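Local atomic coordinates of cellulose binding protein (Clavibacter michiganensis, PDB entry 4JJO), a protein that probably binds and loosens plant cell-wall polysaccharides as the two-domain expansin part at the carboxy-terminal end of a longer, probable endo-beta-1,4-glucanase. Residues 7-12 against 79-84. Sequence-based numbering, arbitrary orientation.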
ATOM      1  N   ALA A   7      10.011 -18.276   1.094  1.00 16.02           N
ATOM      2  CA  ALA A   7       8.868 -17.856   0.294  1.00 15.93           C
ATOM      3  C   ALA A   7       8.163 -19.045  -0.336  1.00 16.02           C
ATOM      4  O   ALA A   7       8.801 -19.990  -0.799  1.00 15.69           O
ATOM      5  CB  ALA A   7       9.304 -16.880  -0.786  1.00 15.33           C
ATOM      6  N   THR A   8       6.835 -18.989  -0.321  1.00 16.89           N
ATOM      7  CA  THR A   8       6.003 -19.860  -1.137  1.00 17.77           C
ATOM      8  C   THR A   8       5.334 -18.945  -2.155  1.00 18.02           C
ATOM      9  O   THR A   8       5.656 -17.758  -2.216  1.00 16.60           O
ATOM     10  CB  THR A   8       4.946 -20.600  -0.294  1.00 19.89           C
ATOM     11  OG1 THR A   8       4.277 -19.669   0.565  1.00 21.20           O
ATOM     12  CG2 THR A   8       5.600 -21.688   0.555  1.00 20.44           C
ATOM     13  N   HIS A   9       4.418 -19.470  -2.959  1.00 18.47           N
ATOM     14  CA  HIS A   9       3.750 -18.623  -3.944  1.00 18.55           C
ATOM     15  C   HIS A   9       2.237 -18.788  -3.969  1.00 19.45           C
ATOM     16  O   HIS A   9       1.706 -19.833  -3.595  1.00 20.33           O
ATOM     17  CB  HIS A   9       4.323 -18.865  -5.342  1.00 19.39           C
ATOM     18  CG  HIS A   9       4.260 -20.292  -5.787  1.00 22.10           C
ATOM     19  ND1 HIS A   9       3.116 -20.861  -6.309  1.00 24.56           N
ATOM     20  CD2 HIS A   9       5.203 -21.262  -5.804  1.00 22.99           C
ATOM     21  CE1 HIS A   9       3.358 -22.119  -6.622  1.00 25.46           C
ATOM     22  NE2 HIS A   9       4.617 -22.390  -6.328  1.00 24.83           N
ATOM     23  N   TYR A  10       1.559 -17.733  -4.412  1.00 19.48           N
ATOM     24  CA  TYR A  10       0.114 -17.745  -4.590  1.00 20.51           C
ATOM     25  C   TYR A  10      -0.238 -16.769  -5.706  1.00 21.38           C
ATOM     26  O   TYR A  10       0.648 -16.148  -6.298  1.00 20.60           O
ATOM     27  CB  TYR A  10      -0.596 -17.354  -3.292  1.00 21.65           C
ATOM     28  CG  TYR A  10      -0.776 -15.865  -3.104  1.00 21.75           C
ATOM     29  CD1 TYR A  10      -2.044 -15.307  -3.029  1.00 23.54           C
ATOM     30  CD2 TYR A  10       0.319 -15.020  -3.001  1.00 21.15           C
ATOM     31  CE1 TYR A  10      -2.217 -13.951  -2.853  1.00 24.88           C
ATOM     32  CE2 TYR A  10       0.156 -13.663  -2.829  1.00 21.40           C
ATOM     33  CZ  TYR A  10      -1.114 -13.134  -2.755  1.00 23.50           C
ATOM     34  OH  TYR A  10      -1.288 -11.782  -2.579  1.00 25.28           O
ATOM     35  N   SER A  11      -1.524 -16.636  -6.006  1.00 21.71           N
ATOM     36  CA  SER A  11      -1.949 -15.727  -7.063  1.00 22.82           C
ATOM     37  C   SER A  11      -3.259 -15.025  -6.738  1.00 23.34           C
ATOM     38  O   SER A  11      -4.209 -15.646  -6.262  1.00 24.60           O
ATOM     39  CB  SER A  11      -2.099 -16.483  -8.383  1.00 24.91           C
ATOM     40  OG  SER A  11      -2.140 -15.580  -9.474  1.00 25.93           O
ATOM     41  N   LEU A  12      -3.296 -13.722  -7.000  1.00 23.10           N
ATOM     42  CA  LEU A  12      -4.537 -12.961  -6.966  1.00 23.80           C
ATOM     43  C   LEU A  12      -5.221 -13.041  -8.326  1.00 26.03           C
ATOM     44  O   LEU A  12      -6.334 -12.541  -8.507  1.00 26.42           O
ATOM     45  CB  LEU A  12      -4.251 -11.499  -6.619  1.00 22.99           C
ATOM     46  CG  LEU A  12      -3.781 -11.236  -5.190  1.00 23.10           C
ATOM     47  CD1 LEU A  12      -3.430  -9.769  -5.013  1.00 22.43           C
ATOM     48  CD2 LEU A  12      -4.851 -11.659  -4.200  1.00 23.37           C
ATOM     49  N   LEU A  79       4.761 -15.031  -2.127  1.00 15.34           N
ATOM     50  CA  LEU A  79       5.057 -14.247  -3.319  1.00 14.11           C
ATOM     51  C   LEU A  79       4.069 -14.531  -4.433  1.00 15.57           C
ATOM     52  O   LEU A  79       3.492 -15.613  -4.501  1.00 16.29           O
ATOM     53  CB  LEU A  79       6.463 -14.566  -3.827  1.00 13.72           C
ATOM     54  CG  LEU A  79       7.643 -14.134  -2.959  1.00 13.63           C
ATOM     55  CD1 LEU A  79       8.928 -14.713  -3.520  1.00 13.52           C
ATOM     56  CD2 LEU A  79       7.726 -12.620  -2.886  1.00 13.66           C
ATOM     57  N   SER A  80       3.876 -13.550  -5.308  1.00 16.38           N
ATOM     58  CA  SER A  80       3.162 -13.785  -6.550  1.00 18.27           C
ATOM     59  C   SER A  80       3.910 -14.875  -7.300  1.00 19.21           C
ATOM     60  O   SER A  80       5.128 -15.005  -7.165  1.00 16.56           O
ATOM     61  CB  SER A  80       3.119 -12.515  -7.399  1.00 19.63           C
ATOM     62  OG  SER A  80       4.427 -12.080  -7.723  1.00 19.49           O
ATOM     63  N   GLU A  81       3.183 -15.663  -8.080  1.00 21.06           N
ATOM     64  CA  GLU A  81       3.811 -16.701  -8.883  1.00 22.19           C
ATOM     65  C   GLU A  81       4.946 -16.107  -9.706  1.00 21.84           C
ATOM     66  O   GLU A  81       6.000 -16.723  -9.863  1.00 20.81           O
ATOM     67  CB  GLU A  81       2.782 -17.361  -9.802  1.00 25.98           C
ATOM     68  CG  GLU A  81       1.759 -18.217  -9.071  1.00 27.76           C
ATOM     69  CD  GLU A  81       0.713 -18.800 -10.000  1.00 31.58           C
ATOM     70  OE1 GLU A  81       0.541 -18.274 -11.121  1.00 33.42           O
ATOM     71  OE2 GLU A  81       0.059 -19.786  -9.606  1.00 33.00           O
ATOM     72  N   GLU A  82       4.736 -14.896 -10.212  1.00 22.61           N
ATOM     73  CA  GLU A  82       5.698 -14.264 -11.107  1.00 23.61           C
ATOM     74  C   GLU A  82       6.982 -13.863 -10.386  1.00 21.46           C
ATOM     75  O   GLU A  82       8.079 -14.019 -10.927  1.00 22.05           O
ATOM     76  CB  GLU A  82       5.071 -13.050 -11.795  1.00 25.90           C
ATOM     77  CG  GLU A  82       3.992 -13.411 -12.816  1.00 29.09           C
ATOM     78  CD  GLU A  82       2.630 -13.657 -12.181  1.00 29.57           C
ATOM     79  OE1 GLU A  82       2.491 -13.449 -10.956  1.00 27.73           O
ATOM     80  OE2 GLU A  82       1.695 -14.055 -12.908  1.00 32.19           O
ATOM     81  N   ALA A  83       6.846 -13.342  -9.172  1.00 18.78           N
ATOM     82  CA  ALA A  83       8.007 -12.997  -8.366  1.00 17.12           C
ATOM     83  C   ALA A  83       8.758 -14.263  -7.964  1.00 16.85           C
ATOM     84  O   ALA A  83       9.987 -14.305  -7.986  1.00 16.07           O
ATOM     85  CB  ALA A  83       7.585 -12.214  -7.132  1.00 15.71           C
ATOM     86  N   PHE A  84       8.007 -15.295  -7.604  1.00 17.07           N
ATOM     87  CA  PHE A  84       8.594 -16.567  -7.194  1.00 18.25           C
ATOM     88  C   PHE A  84       9.402 -17.206  -8.323  1.00 21.14           C
ATOM     89  O   PHE A  84      10.486 -17.744  -8.087  1.00 21.11           O
ATOM     90  CB  PHE A  84       7.494 -17.521  -6.730  1.00 18.35           C
ATOM     91  CG  PHE A  84       8.011 -18.780  -6.098  1.00 18.42           C
ATOM     92  CD1 PHE A  84       8.065 -18.907  -4.721  1.00 17.12           C
ATOM     93  CD2 PHE A  84       8.442 -19.830  -6.879  1.00 20.29           C
ATOM     94  CE1 PHE A  84       8.535 -20.062  -4.139  1.00 17.91           C
ATOM     95  CE2 PHE A  84       8.917 -20.988  -6.301  1.00 20.98           C
ATOM     96  CZ  PHE A  84       8.965 -21.103  -4.929  1.00 19.40           C
TER
HETATM   97  O   HOH W   1       0.374 -20.287  -6.705  1.00 26.16           O
HETATM   98  O   HOH W   2      -0.877 -14.201 -12.217  1.00 39.32           O
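His9 sets the edge of its imidazole against the broad apolar face of Phe84, a T-shaped stack with centroids 4.7 Å apart and planes at 69°. Atom CD2 of His9 lies over the middle of the phenyl ring, while the edge of that ring, at CE1, comes 3.4 Å from Ala7 O. With CG of His9 between its own backbone N and carbonyl carbon (chi1 56°), histidine can pack with a ring carbon and still offer ND1 to a water, 2.8 Å away. Glu81, extended beyond CG, brings OE2 to accept from that water. Deeper in, the small Ala7 lets its CB approach Leu79 CD1 to 3.5 Å.

Parallel strand pairing sets this register: Leu79 N donates to Thr8 O and Tyr10 N to Leu79 O, both at 2.9 Å. A weak bond from Glu81 N to Tyr10 O carries the pairing into helix 81-87. Ser80, the N-cap, suits this junction because its short side chain can accept from Ala83 N; its OG also bonds Arg32 O. Beyond the pair, Phe90 stacks on His9, and Ile95 packs against Ala7 and Phe84.

Strand 3-10 is thus joined to strand 76-80 and its following helix within the double-psi beta-barrel domain of expansins. Glu81 OE2, 4.6 Å from His9 ND1, would probably favour positive charge on the imidazole, though the water bridge fits either form. Stack and bridge together fix the rotation of that ring, above a strand held by backbone bonds.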